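Local atomic coordinates of putative acetyltransferase Ta0821 (Thermoplasma acidophilum DSM 1728, PDB entry 3C26), a protein that probably transfers acyl groups, most likely acetyl, as a member of the GNAT acetyltransferase family, its own substrate not being established. Residues A[42-47]-A[240-245]; A[147-152]-A[253-258]; A[213-218]-A[233-238]; A[224-229]-A[249-254]. One frame throughout, in Å; residues are numbered along the deposited sequence.

Contact 1. Residues A[42-47]-A[240-245]; sequences TGTMDD and TFYVRK. With EDO (1,2-ethanediol), chain F.
Thr44 and Thr240 mark the nearest approach of the two backbones, CA to CA 7.9 Å, so the turn leading into helix 45-58 meets strand 237-243 through side chains, with no backbone-to-backbone bond between them. The link is a hydrogen bond between Thr44 OG1 and Tyr242 OH, short at 2.6 Å, in which either hydroxyl could be the donor. The threonine oxygen arrives at the edge of the tyrosine ring and in its plane, on the CE1 side. Its position follows from chi1 of 67°, which sets OG1 between the backbone N and the carbonyl carbon. The same rotation puts Thr44 CG2 beside the backbone N, where the methyl slides past Thr240 OG1 at 3.6 Å. Although Thr44 occupies the N-cap position of helix 45-58, its side chain makes no capping bond; OG1 serves Tyr242 and a second partner, OD1 of Asp216. Valine in place of Thr44 would take away this hydroxyl, which would probably cost Tyr242 OH and Asp216 OD1 the hydroxyl they share and cut the link between them. At the far end of 240-245, Lys245 NZ donates to O1 of an ethanediol, probably from the crystallisation liquor, at 2.6 Å. The Tyr242 ring is itself stacked on Phe218 and meets Trp179 edge-to-face. The contact is thus a small polar junction within a largely aromatic, buried setting: the phenol oxygen at the end of an otherwise apolar ring is satisfied by a threonine that also holds a carboxylate, tying the loop before helix 45-58 to strands 237-243 and 214-221.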
loop_
_atom_site.group_PDB
_atom_site.type_symbol
_atom_site.label_atom_id
_atom_site.label_comp_id
_atom_site.label_asym_id
_atom_site.label_seq_id
_atom_site.Cartn_x
_atom_site.Cartn_y
_atom_site.Cartn_z
ATOM N N THR A 42 3.793 6.621 -0.194
ATOM C CA THR A 42 3.952 5.596 -1.237
ATOM C C THR A 42 3.682 6.161 -2.655
ATOM O O THR A 42 3.710 5.432 -3.652
ATOM C CB THR A 42 3.108 4.315 -0.970
ATOM O OG1 THR A 42 1.727 4.587 -1.133
ATOM C CG2 THR A 42 3.384 3.732 0.413
ATOM N N GLY A 43 3.406 7.467 -2.694
ATOM C CA GLY A 43 3.180 8.228 -3.905
ATOM C C GLY A 43 3.789 9.594 -3.834
ATOM O O GLY A 43 4.370 9.975 -2.800
ATOM N N THR A 44 3.631 10.377 -4.905
ATOM C CA THR A 44 4.327 11.656 -4.991
ATOM C C THR A 44 3.447 12.837 -5.313
ATOM O O THR A 44 3.918 13.948 -5.512
ATOM C CB THR A 44 5.489 11.580 -6.000
ATOM O OG1 THR A 44 4.973 11.410 -7.316
ATOM C CG2 THR A 44 6.441 10.444 -5.664
HETATM N N MSE A 45 2.143 12.608 -5.304
HETATM C CA MSE A 45 1.216 13.691 -5.558
HETATM C C MSE A 45 1.332 14.808 -4.517
HETATM O O MSE A 45 1.205 15.977 -4.834
HETATM C CB MSE A 45 -0.223 13.204 -5.587
HETATM C CG MSE A 45 -1.159 14.221 -6.151
HETATM SE SE MSE A 45 -2.880 13.502 -6.774
HETATM C CE MSE A 45 -3.611 12.844 -5.097
ATOM N N ASP A 46 1.589 14.432 -3.279
ATOM C CA ASP A 46 1.684 15.413 -2.183
ATOM C C ASP A 46 2.876 16.311 -2.355
ATOM O O ASP A 46 2.802 17.507 -2.080
ATOM C CB ASP A 46 1.725 14.762 -0.770
ATOM C CG ASP A 46 0.328 14.416 -0.234
ATOM O OD1 ASP A 46 -0.294 15.286 0.402
ATOM O OD2 ASP A 46 -0.189 13.309 -0.496
ATOM N N ASP A 47 3.968 15.731 -2.821
ATOM C CA ASP A 47 5.198 16.470 -3.015
ATOM C C ASP A 47 5.055 17.402 -4.205
ATOM O O ASP A 47 5.675 18.467 -4.252
ATOM C CB ASP A 47 6.382 15.537 -3.304
ATOM C CG ASP A 47 6.674 14.565 -2.154
ATOM O OD1 ASP A 47 6.922 14.985 -1.014
ATOM O OD2 ASP A 47 6.615 13.376 -2.414
ATOM N N THR A 240 9.662 7.267 -9.881
ATOM C CA THR A 240 8.280 6.769 -9.810
ATOM C C THR A 240 7.589 6.826 -11.168
ATOM O O THR A 240 7.504 7.884 -11.847
ATOM C CB THR A 240 7.404 7.581 -8.779
ATOM O OG1 THR A 240 8.128 7.809 -7.536
ATOM C CG2 THR A 240 6.054 6.881 -8.488
ATOM N N PHE A 241 7.095 5.654 -11.538
ATOM C CA PHE A 241 6.337 5.477 -12.763
ATOM C C PHE A 241 4.903 5.288 -12.434
ATOM O O PHE A 241 4.544 4.450 -11.615
ATOM C CB PHE A 241 6.791 4.251 -13.538
ATOM C CG PHE A 241 8.232 4.292 -13.949
ATOM C CD1 PHE A 241 9.221 3.890 -13.061
ATOM C CD2 PHE A 241 8.613 4.748 -15.210
ATOM C CE1 PHE A 241 10.537 3.919 -13.417
ATOM C CE2 PHE A 241 9.955 4.774 -15.566
ATOM C CZ PHE A 241 10.905 4.354 -14.685
ATOM N N TYR A 242 4.097 6.114 -13.105
ATOM C CA TYR A 242 2.644 6.010 -13.090
ATOM C C TYR A 242 2.305 5.476 -14.457
ATOM O O TYR A 242 2.475 6.155 -15.453
ATOM C CB TYR A 242 2.018 7.362 -12.843
ATOM C CG TYR A 242 2.344 7.980 -11.492
ATOM C CD1 TYR A 242 3.493 8.726 -11.289
ATOM C CD2 TYR A 242 1.474 7.848 -10.449
ATOM C CE1 TYR A 242 3.748 9.315 -10.093
ATOM C CE2 TYR A 242 1.710 8.446 -9.234
ATOM C CZ TYR A 242 2.854 9.166 -9.050
ATOM O OH TYR A 242 3.095 9.697 -7.804
ATOM N N VAL A 243 1.879 4.225 -14.493
ATOM C CA VAL A 243 1.697 3.489 -15.749
ATOM C C VAL A 243 0.246 3.176 -16.030
ATOM O O VAL A 243 -0.456 2.714 -15.179
ATOM C CB VAL A 243 2.535 2.183 -15.756
ATOM C CG1 VAL A 243 2.452 1.483 -17.110
ATOM C CG2 VAL A 243 3.995 2.475 -15.445
ATOM N N ARG A 244 -0.197 3.498 -17.241
ATOM C CA ARG A 244 -1.573 3.293 -17.594
ATOM C C ARG A 244 -1.923 1.817 -17.404
ATOM O O ARG A 244 -1.193 0.931 -17.814
ATOM C CB ARG A 244 -1.892 3.793 -19.019
ATOM C CG ARG A 244 -3.419 3.753 -19.320
ATOM C CD ARG A 244 -3.717 3.895 -20.785
ATOM N NE ARG A 244 -3.236 5.136 -21.386
ATOM C CZ ARG A 244 -3.904 6.283 -21.451
ATOM N NH1 ARG A 244 -5.076 6.427 -20.896
ATOM N NH2 ARG A 244 -3.355 7.308 -22.061
ATOM N N LYS A 245 -3.046 1.576 -16.746
ATOM C CA LYS A 245 -3.499 0.203 -16.387
ATOM C C LYS A 245 -3.303 -0.874 -17.489
ATOM O O LYS A 245 -2.747 -1.976 -17.243
ATOM C CB LYS A 245 -4.954 0.266 -15.928
ATOM C CG LYS A 245 -5.530 -1.034 -15.465
ATOM C CD LYS A 245 -4.754 -1.557 -14.314
ATOM C CE LYS A 245 -5.559 -2.498 -13.456
ATOM N NZ LYS A 245 -4.738 -3.072 -12.339
HETATM C C1 EDO F . -3.808 -2.207 -9.591
HETATM O O1 EDO F . -4.505 -1.323 -10.493
HETATM C C2 EDO F . -3.229 -1.482 -8.371
HETATM O O2 EDO F . -4.163 -1.481 -7.282
#

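Contact 2. Residues A[147-152]-A[253-258]; sequences PIYTFQ and YVPASS. With EDO (1,2-ethanediol), chain H.
Phe151 turns its ring edge onto the face of Tyr253 in a T-shaped pair, the planes at 80° and the centroids 5.7 Å apart. Two residues back, Tyr149 has its CG anti to the carbonyl carbon (chi1 -53°), and its ring is carried under Pro255, whose CB lies over one face, offset toward the rim. Tyr253 O comes in at the edge of that ring, in its plane, 3.6 Å from Tyr149 CE2. Water 2 joins the same pair, donating to Tyr253 O at 2.6 Å and bonded to Tyr149 OH. With an alanine in place of Tyr149, ring and hydroxyl are gone, which would probably open a gap beside Pro255 and leave water 2 without one of its anchors. The prolines are pressed together, Pro147 CB to Pro255 CG 3.4 Å. Beside them Ile148 N donates to Ser257 O (3.0 Å), and Pro147 faces Ser258 as an antiparallel non-hydrogen-bonded pair. Ser258 OG is turned to Glu145. Strand 141-153 thus lies between strand 237-243, bonded through Phe241 to Tyr149, and strand 258-265, just starting here; Ile229 of helix 225-232 touches Phe151 and Tyr253, and Phe151 of the second subunit also packs on Tyr253.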
loop_
_atom_site.group_PDB
_atom_site.type_symbol
_atom_site.label_atom_id
_atom_site.label_comp_id
_atom_site.label_asym_id
_atom_site.label_seq_id
_atom_site.Cartn_x
_atom_site.Cartn_y
_atom_site.Cartn_z
ATOM N N PRO A 147 -1.432 2.368 -12.193
ATOM C CA PRO A 147 -0.660 1.695 -11.165
ATOM C C PRO A 147 0.690 2.372 -10.968
ATOM O O PRO A 147 1.274 2.873 -11.914
ATOM C CB PRO A 147 -0.480 0.286 -11.729
ATOM C CG PRO A 147 -1.544 0.078 -12.596
ATOM C CD PRO A 147 -1.962 1.411 -13.174
ATOM N N ILE A 148 1.146 2.396 -9.720
ATOM C CA ILE A 148 2.359 3.133 -9.306
ATOM C C ILE A 148 3.531 2.219 -8.957
ATOM O O ILE A 148 3.389 1.329 -8.162
ATOM C CB ILE A 148 2.061 3.951 -8.062
ATOM C CG1 ILE A 148 0.957 5.007 -8.316
ATOM C CG2 ILE A 148 3.345 4.644 -7.572
ATOM C CD1 ILE A 148 0.426 5.715 -7.026
ATOM N N TYR A 149 4.682 2.468 -9.560
ATOM C CA TYR A 149 5.913 1.675 -9.373
ATOM C C TYR A 149 7.005 2.584 -8.941
ATOM O O TYR A 149 7.381 3.485 -9.676
ATOM C CB TYR A 149 6.340 1.001 -10.690
ATOM C CG TYR A 149 5.230 0.211 -11.304
ATOM C CD1 TYR A 149 4.233 0.840 -12.039
ATOM C CD2 TYR A 149 5.123 -1.170 -11.078
ATOM C CE1 TYR A 149 3.161 0.114 -12.577
ATOM C CE2 TYR A 149 4.078 -1.877 -11.587
ATOM C CZ TYR A 149 3.103 -1.232 -12.365
ATOM O OH TYR A 149 2.040 -1.961 -12.868
ATOM N N THR A 150 7.504 2.362 -7.731
ATOM C CA THR A 150 8.531 3.207 -7.158
ATOM C C THR A 150 9.841 2.467 -7.086
ATOM O O THR A 150 9.914 1.324 -6.656
ATOM C CB THR A 150 8.176 3.772 -5.740
ATOM O OG1 THR A 150 6.930 4.481 -5.751
ATOM C CG2 THR A 150 9.246 4.756 -5.270
ATOM N N PHE A 151 10.883 3.165 -7.512
ATOM C CA PHE A 151 12.229 2.619 -7.599
ATOM C C PHE A 151 13.219 3.461 -6.863
ATOM O O PHE A 151 13.061 4.675 -6.680
ATOM C CB PHE A 151 12.663 2.466 -9.065
ATOM C CG PHE A 151 11.898 1.408 -9.800
ATOM C CD1 PHE A 151 12.324 0.105 -9.787
ATOM C CD2 PHE A 151 10.706 1.711 -10.438
ATOM C CE1 PHE A 151 11.582 -0.890 -10.415
ATOM C CE2 PHE A 151 9.940 0.709 -11.073
ATOM C CZ PHE A 151 10.383 -0.571 -11.067
ATOM N N GLN A 152 14.252 2.791 -6.401
ATOM C CA GLN A 152 15.313 3.508 -5.735
ATOM C C GLN A 152 16.410 3.524 -6.712
ATOM O O GLN A 152 17.117 2.534 -6.903
ATOM C CB GLN A 152 15.717 2.981 -4.361
ATOM C CG GLN A 152 15.663 1.515 -4.133
ATOM C CD GLN A 152 15.708 1.194 -2.642
ATOM O OE1 GLN A 152 15.436 2.047 -1.812
ATOM N NE2 GLN A 152 16.017 -0.033 -2.311
ATOM N N TYR A 253 6.061 -6.749 -11.999
ATOM C CA TYR A 253 5.776 -6.304 -10.646
ATOM C C TYR A 253 4.306 -6.033 -10.553
ATOM O O TYR A 253 3.708 -5.504 -11.474
ATOM C CB TYR A 253 6.483 -4.997 -10.323
ATOM C CG TYR A 253 7.634 -4.707 -11.212
ATOM C CD1 TYR A 253 7.438 -4.041 -12.418
ATOM C CD2 TYR A 253 8.912 -5.109 -10.881
ATOM C CE1 TYR A 253 8.469 -3.779 -13.270
ATOM C CE2 TYR A 253 9.971 -4.839 -11.745
ATOM C CZ TYR A 253 9.734 -4.170 -12.930
ATOM O OH TYR A 253 10.769 -3.895 -13.800
ATOM N N VAL A 254 3.735 -6.419 -9.426
ATOM C CA VAL A 254 2.361 -6.114 -9.107
ATOM C C VAL A 254 2.333 -4.940 -8.109
ATOM O O VAL A 254 2.756 -5.098 -6.969
ATOM C CB VAL A 254 1.698 -7.298 -8.463
ATOM C CG1 VAL A 254 0.274 -6.960 -8.037
ATOM C CG2 VAL A 254 1.744 -8.492 -9.400
ATOM N N PRO A 255 1.822 -3.762 -8.528
ATOM C CA PRO A 255 1.796 -2.649 -7.600
ATOM C C PRO A 255 0.728 -2.795 -6.520
ATOM O O PRO A 255 -0.281 -3.463 -6.697
ATOM C CB PRO A 255 1.461 -1.478 -8.510
ATOM C CG PRO A 255 0.435 -2.103 -9.449
ATOM C CD PRO A 255 0.931 -3.517 -9.684
ATOM N N ALA A 256 0.997 -2.164 -5.400
ATOM C CA ALA A 256 0.110 -2.171 -4.264
ATOM C C ALA A 256 -0.923 -1.084 -4.424
ATOM O O ALA A 256 -2.011 -1.157 -3.861
ATOM C CB ALA A 256 0.874 -1.963 -2.993
ATOM N N SER A 257 -0.625 -0.105 -5.246
ATOM C CA SER A 257 -1.574 0.954 -5.405
ATOM C C SER A 257 -1.509 1.642 -6.744
ATOM O O SER A 257 -0.620 1.416 -7.533
ATOM C CB SER A 257 -1.395 1.987 -4.289
ATOM O OG SER A 257 -0.247 2.785 -4.516
ATOM N N SER A 258 -2.502 2.478 -6.958
ATOM C CA SER A 258 -2.655 3.201 -8.209
ATOM C C SER A 258 -3.201 4.620 -8.049
ATOM O O SER A 258 -3.764 5.005 -7.011
ATOM C CB SER A 258 -3.538 2.421 -9.203
ATOM O OG SER A 258 -4.930 2.480 -8.935
HETATM C C1 EDO H . -4.126 -0.815 -1.745
HETATM O O1 EDO H . -2.927 -0.035 -1.601
HETATM C C2 EDO H . -5.239 0.060 -2.289
HETATM O O2 EDO H . -4.853 0.274 -3.629
HETATM O O HOH W 1 2.041 0.784 -5.754
HETATM O O HOH W 2 1.851 -4.601 -13.026
#

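Contact 3. Residues A[213-218]-A[233-238]; sequences GGIDLF and RSMNGR
Ile215 and Met235, a selenomethionine, cross at about a right angle, with Ile215 CD1 set against the terminal methyl CE of Met235 at 3.7 Å and close to its SE as well. Leu217 comes from further along the strand and meets the same methyl tip to tip, its CD1 4.0 Å from Met235 CE. The bend at chi3 of Met235 (-63°) brings CE round so that one methyl serves both branched side chains. On the backbone side, Gly214 and Arg238 form a parallel bridge: Arg238 N donates to Gly213 O at 2.9 Å, and Ile215 N donates to Arg238 O at the same distance. The approach is close enough for Gly214 CA to make a CA-H...O contact with Arg238 O, 3.2 Å away, and a side chain on Gly214 would run into that carbonyl. Gly237 is similarly placed against Gly213 O. Water 3 lies 2.6 Å from Asp216 OD1 and is also near Arg238 O, linking carboxylate and strand. The Arg238 chain leaves the bridge extended from CG to NE, and its NH2 binds Asp41 O. Strands 214-221 and 237-243 run side by side and parallel here, with helix 225-232 joining them in the chain; strand 204-211 lies on the other side of 214-221, its Ile210 touching Ile215, while strand 141-153 flanks 237-243.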
loop_
_atom_site.group_PDB
_atom_site.type_symbol
_atom_site.label_atom_id
_atom_site.label_comp_id
_atom_site.label_asym_id
_atom_site.label_seq_id
_atom_site.Cartn_x
_atom_site.Cartn_y
_atom_site.Cartn_z
ATOM N N GLY A 213 15.373 15.799 -5.899
ATOM C CA GLY A 213 15.280 14.548 -5.154
ATOM C C GLY A 213 14.727 13.351 -5.951
ATOM O O GLY A 213 14.827 12.193 -5.543
ATOM N N GLY A 214 14.220 13.615 -7.125
ATOM C CA GLY A 214 13.694 12.520 -7.955
ATOM C C GLY A 214 13.065 12.921 -9.258
ATOM O O GLY A 214 13.242 14.036 -9.730
ATOM N N ILE A 215 12.315 11.966 -9.827
ATOM C CA ILE A 215 11.670 12.125 -11.125
ATOM C C ILE A 215 10.434 11.282 -11.172
ATOM O O ILE A 215 10.418 10.143 -10.703
ATOM C CB ILE A 215 12.577 11.679 -12.327
ATOM C CG1 ILE A 215 13.966 12.310 -12.255
ATOM C CG2 ILE A 215 11.931 12.007 -13.685
ATOM C CD1 ILE A 215 15.001 11.637 -13.167
ATOM N N ASP A 216 9.360 11.901 -11.648
ATOM C CA ASP A 216 8.121 11.207 -11.893
ATOM C C ASP A 216 7.950 11.053 -13.408
ATOM O O ASP A 216 8.225 11.990 -14.158
ATOM C CB ASP A 216 6.904 12.019 -11.360
ATOM C CG ASP A 216 6.883 12.198 -9.830
ATOM O OD1 ASP A 216 7.262 11.291 -9.073
ATOM O OD2 ASP A 216 6.445 13.267 -9.372
ATOM N N LEU A 217 7.523 9.860 -13.826
ATOM C CA LEU A 217 7.225 9.535 -15.204
ATOM C C LEU A 217 5.851 8.945 -15.315
ATOM O O LEU A 217 5.519 7.993 -14.627
ATOM C CB LEU A 217 8.286 8.568 -15.823
ATOM C CG LEU A 217 9.742 9.087 -15.660
ATOM C CD1 LEU A 217 10.423 8.528 -14.410
ATOM C CD2 LEU A 217 10.577 8.758 -16.911
ATOM N N PHE A 218 5.041 9.543 -16.168
ATOM C CA PHE A 218 3.712 9.057 -16.464
ATOM C C PHE A 218 3.696 8.360 -17.819
ATOM O O PHE A 218 3.786 8.980 -18.883
ATOM C CB PHE A 218 2.712 10.194 -16.484
ATOM C CG PHE A 218 2.374 10.708 -15.164
ATOM C CD1 PHE A 218 3.277 11.475 -14.445
ATOM C CD2 PHE A 218 1.156 10.381 -14.582
ATOM C CE1 PHE A 218 2.948 11.952 -13.199
ATOM C CE2 PHE A 218 0.807 10.881 -13.315
ATOM C CZ PHE A 218 1.703 11.636 -12.626
ATOM N N ARG A 233 14.646 3.320 -14.625
ATOM C CA ARG A 233 14.467 3.140 -13.176
ATOM C C ARG A 233 15.748 3.457 -12.411
ATOM O O ARG A 233 15.730 3.729 -11.208
ATOM C CB ARG A 233 14.044 1.704 -12.833
ATOM C CG ARG A 233 15.113 0.671 -13.097
ATOM C CD ARG A 233 14.804 -0.655 -12.414
ATOM N NE ARG A 233 15.746 -1.692 -12.811
ATOM C CZ ARG A 233 16.950 -1.903 -12.269
ATOM N NH1 ARG A 233 17.419 -1.167 -11.277
ATOM N NH2 ARG A 233 17.705 -2.871 -12.747
ATOM N N SER A 234 16.849 3.456 -13.139
ATOM C CA SER A 234 18.188 3.574 -12.537
ATOM C C SER A 234 18.623 4.990 -12.265
ATOM O O SER A 234 19.667 5.251 -11.659
ATOM C CB SER A 234 19.228 2.917 -13.450
ATOM O OG SER A 234 18.984 1.531 -13.512
HETATM N N MSE A 235 17.828 5.909 -12.743
HETATM C CA MSE A 235 18.152 7.294 -12.582
HETATM C C MSE A 235 18.237 7.598 -11.112
HETATM O O MSE A 235 17.725 6.873 -10.263
HETATM C CB MSE A 235 17.133 8.169 -13.280
HETATM C CG MSE A 235 17.231 7.985 -14.782
HETATM SE SE MSE A 235 16.120 9.182 -15.811
HETATM C CE MSE A 235 14.405 8.528 -15.120
ATOM N N ASN A 236 18.850 8.724 -10.832
ATOM C CA ASN A 236 19.130 9.127 -9.459
ATOM C C ASN A 236 17.952 9.715 -8.655
ATOM O O ASN A 236 17.188 10.577 -9.110
ATOM C CB ASN A 236 20.303 10.103 -9.438
ATOM C CG ASN A 236 21.280 9.773 -8.389
ATOM O OD1 ASN A 236 21.524 8.592 -8.120
ATOM N ND2 ASN A 236 21.872 10.795 -7.779
ATOM N N GLY A 237 17.871 9.230 -7.421
ATOM C CA GLY A 237 16.857 9.635 -6.471
ATOM C C GLY A 237 15.628 8.780 -6.550
ATOM O O GLY A 237 15.673 7.633 -7.000
ATOM N N ARG A 238 14.505 9.343 -6.114
ATOM C CA ARG A 238 13.286 8.597 -6.167
ATOM C C ARG A 238 12.667 8.623 -7.577
ATOM O O ARG A 238 12.281 9.676 -8.094
ATOM C CB ARG A 238 12.286 9.107 -5.160
ATOM C CG ARG A 238 10.997 8.238 -5.102
ATOM C CD ARG A 238 10.014 8.874 -4.101
ATOM N NE ARG A 238 8.830 8.038 -3.913
ATOM C CZ ARG A 238 7.910 8.208 -2.962
ATOM N NH1 ARG A 238 8.003 9.207 -2.093
ATOM N NH2 ARG A 238 6.889 7.371 -2.891
HETATM O O HOH W 3 9.407 10.303 -7.878
#

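Contact 4. Residues A[224-229]-A[249-254]; sequences DASSFI and NGLPYV
Leu251 and Ile229 meet tip to tip, their CD1 methyls 3.5 Å apart, and this is the tight part of the contact. The other branch of the leucine, CD2, fits against the first turn of helix 225-232, 3.3 Å from Ser226 OG and 4.2 Å from Ala225 CB. With CG anti to its carbonyl carbon (chi1 -71°), Leu251 reaches the helix with both methyls, and its CD1 also touches Tyr149 of strand 141-153. No direct hydrogen bond joins the two segments. The looser side is bridged by solvent: water 4 donates to Ser226 O at 2.7 Å and bonds Tyr253 OH, while that hydroxyl passes Ile229 CG2 at 4.1 Å. Gly250 lies exposed at the margin, and Pro252 packs on Arg233 of the second subunit. The helix start is also held from within, by Asp224, whose OD1 accepts a weak bond from Ser227 N; Ser227 OG adds a 2.5 Å bond to OD2, coming from above the carboxylate plane. An aspartate accepting from the N-H three residues on is a classic helix N-cap, here on a helix whose first turn and Ile229 rest on the loop residue Leu251.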
loop_
_atom_site.group_PDB
_atom_site.type_symbol
_atom_site.label_atom_id
_atom_site.label_comp_id
_atom_site.label_asym_id
_atom_site.label_seq_id
_atom_site.Cartn_x
_atom_site.Cartn_y
_atom_site.Cartn_z
ATOM N N ASP A 224 6.497 -1.243 -25.338
ATOM C CA ASP A 224 7.210 -2.126 -24.388
ATOM C C ASP A 224 7.535 -1.422 -23.074
ATOM O O ASP A 224 8.664 -0.969 -22.845
ATOM C CB ASP A 224 8.486 -2.684 -25.029
ATOM C CG ASP A 224 9.248 -3.611 -24.116
ATOM O OD1 ASP A 224 8.734 -3.970 -23.040
ATOM O OD2 ASP A 224 10.382 -3.953 -24.480
ATOM N N ALA A 225 6.532 -1.359 -22.207
ATOM C CA ALA A 225 6.682 -0.625 -20.929
ATOM C C ALA A 225 7.741 -1.252 -20.031
ATOM O O ALA A 225 8.483 -0.545 -19.362
ATOM C CB ALA A 225 5.333 -0.481 -20.171
ATOM N N SER A 226 7.829 -2.578 -20.028
ATOM C CA SER A 226 8.881 -3.235 -19.200
ATOM C C SER A 226 10.270 -2.685 -19.515
ATOM O O SER A 226 11.049 -2.369 -18.626
ATOM C CB SER A 226 8.913 -4.748 -19.407
ATOM O OG SER A 226 7.720 -5.326 -18.929
ATOM N N SER A 227 10.572 -2.566 -20.803
ATOM C CA SER A 227 11.919 -2.103 -21.215
ATOM C C SER A 227 12.121 -0.651 -20.873
ATOM O O SER A 227 13.217 -0.216 -20.490
ATOM C CB SER A 227 12.159 -2.280 -22.722
ATOM O OG SER A 227 12.428 -3.626 -23.027
ATOM N N PHE A 228 11.045 0.106 -21.029
ATOM C CA PHE A 228 11.098 1.535 -20.714
ATOM C C PHE A 228 11.418 1.728 -19.219
ATOM O O PHE A 228 12.250 2.547 -18.815
ATOM C CB PHE A 228 9.794 2.255 -21.101
ATOM C CG PHE A 228 9.874 3.728 -20.893
ATOM C CD1 PHE A 228 10.371 4.555 -21.884
ATOM C CD2 PHE A 228 9.535 4.287 -19.652
ATOM C CE1 PHE A 228 10.499 5.932 -21.661
ATOM C CE2 PHE A 228 9.675 5.632 -19.417
ATOM C CZ PHE A 228 10.166 6.460 -20.422
ATOM N N ILE A 229 10.772 0.941 -18.387
ATOM C CA ILE A 229 10.998 1.062 -16.954
ATOM C C ILE A 229 12.382 0.582 -16.579
ATOM O O ILE A 229 13.070 1.178 -15.757
ATOM C CB ILE A 229 9.968 0.259 -16.154
ATOM C CG1 ILE A 229 8.637 1.001 -16.163
ATOM C CG2 ILE A 229 10.435 0.072 -14.747
ATOM C CD1 ILE A 229 7.528 0.157 -15.744
ATOM N N ASN A 249 -0.516 -4.181 -16.993
ATOM C CA ASN A 249 -0.988 -5.545 -16.974
ATOM C C ASN A 249 0.083 -6.465 -17.524
ATOM O O ASN A 249 0.115 -7.648 -17.238
ATOM C CB ASN A 249 -2.326 -5.655 -17.740
ATOM C CG ASN A 249 -3.491 -4.980 -16.996
ATOM O OD1 ASN A 249 -3.438 -4.765 -15.786
ATOM N ND2 ASN A 249 -4.544 -4.658 -17.720
ATOM N N GLY A 250 1.003 -5.902 -18.284
ATOM C CA GLY A 250 2.082 -6.687 -18.912
ATOM C C GLY A 250 3.431 -6.548 -18.194
ATOM O O GLY A 250 4.459 -7.016 -18.656
ATOM N N LEU A 251 3.417 -5.933 -17.029
ATOM C CA LEU A 251 4.646 -5.757 -16.237
ATOM C C LEU A 251 4.784 -6.887 -15.192
ATOM O O LEU A 251 3.789 -7.382 -14.700
ATOM C CB LEU A 251 4.644 -4.394 -15.523
ATOM C CG LEU A 251 4.835 -3.147 -16.381
ATOM C CD1 LEU A 251 4.636 -1.859 -15.539
ATOM C CD2 LEU A 251 6.179 -3.117 -17.073
ATOM N N PRO A 252 6.020 -7.296 -14.840
ATOM C CA PRO A 252 6.172 -8.355 -13.805
ATOM C C PRO A 252 5.786 -7.967 -12.381
ATOM O O PRO A 252 5.272 -8.769 -11.630
ATOM C CB PRO A 252 7.682 -8.662 -13.816
ATOM C CG PRO A 252 8.321 -7.527 -14.512
ATOM C CD PRO A 252 7.289 -7.058 -15.542
ATOM N N TYR A 253 6.061 -6.749 -11.999
ATOM C CA TYR A 253 5.776 -6.304 -10.646
ATOM C C TYR A 253 4.306 -6.033 -10.553
ATOM O O TYR A 253 3.708 -5.504 -11.474
ATOM C CB TYR A 253 6.483 -4.997 -10.323
ATOM C CG TYR A 253 7.634 -4.707 -11.212
ATOM C CD1 TYR A 253 7.438 -4.041 -12.418
ATOM C CD2 TYR A 253 8.912 -5.109 -10.881
ATOM C CE1 TYR A 253 8.469 -3.779 -13.270
ATOM C CE2 TYR A 253 9.971 -4.839 -11.745
ATOM C CZ TYR A 253 9.734 -4.170 -12.930
ATOM O OH TYR A 253 10.769 -3.895 -13.800
ATOM N N VAL A 254 3.735 -6.419 -9.426
ATOM C CA VAL A 254 2.361 -6.114 -9.107
ATOM C C VAL A 254 2.333 -4.940 -8.109
ATOM O O VAL A 254 2.756 -5.098 -6.969
ATOM C CB VAL A 254 1.698 -7.298 -8.463
ATOM C CG1 VAL A 254 0.274 -6.960 -8.037
ATOM C CG2 VAL A 254 1.744 -8.492 -9.400
HETATM O O HOH W 4 10.663 -3.667 -16.245
#

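How the contacts relate
Contact 1 is the most central of the four, a buried hydroxyl junction, whereas contact 4 lies furthest out, apolar with a water bridge at its margin. Contacts 1 and 3 both use strand 237-243, and Asp216 of contact 3 also binds Thr44 of contact 1. Strand 141-153 of contact 2 lies beside 237-243, with Phe241 O probably bonded to Tyr149 N. Contact 3 is largely backbone bonding between parallel strands, plus a methyl cluster; contact 2 relies on rings and prolines. Contacts 2 and 4 share Tyr253, and both touch the second subunit, so the loop before strand 258-265 serves core and interface alike.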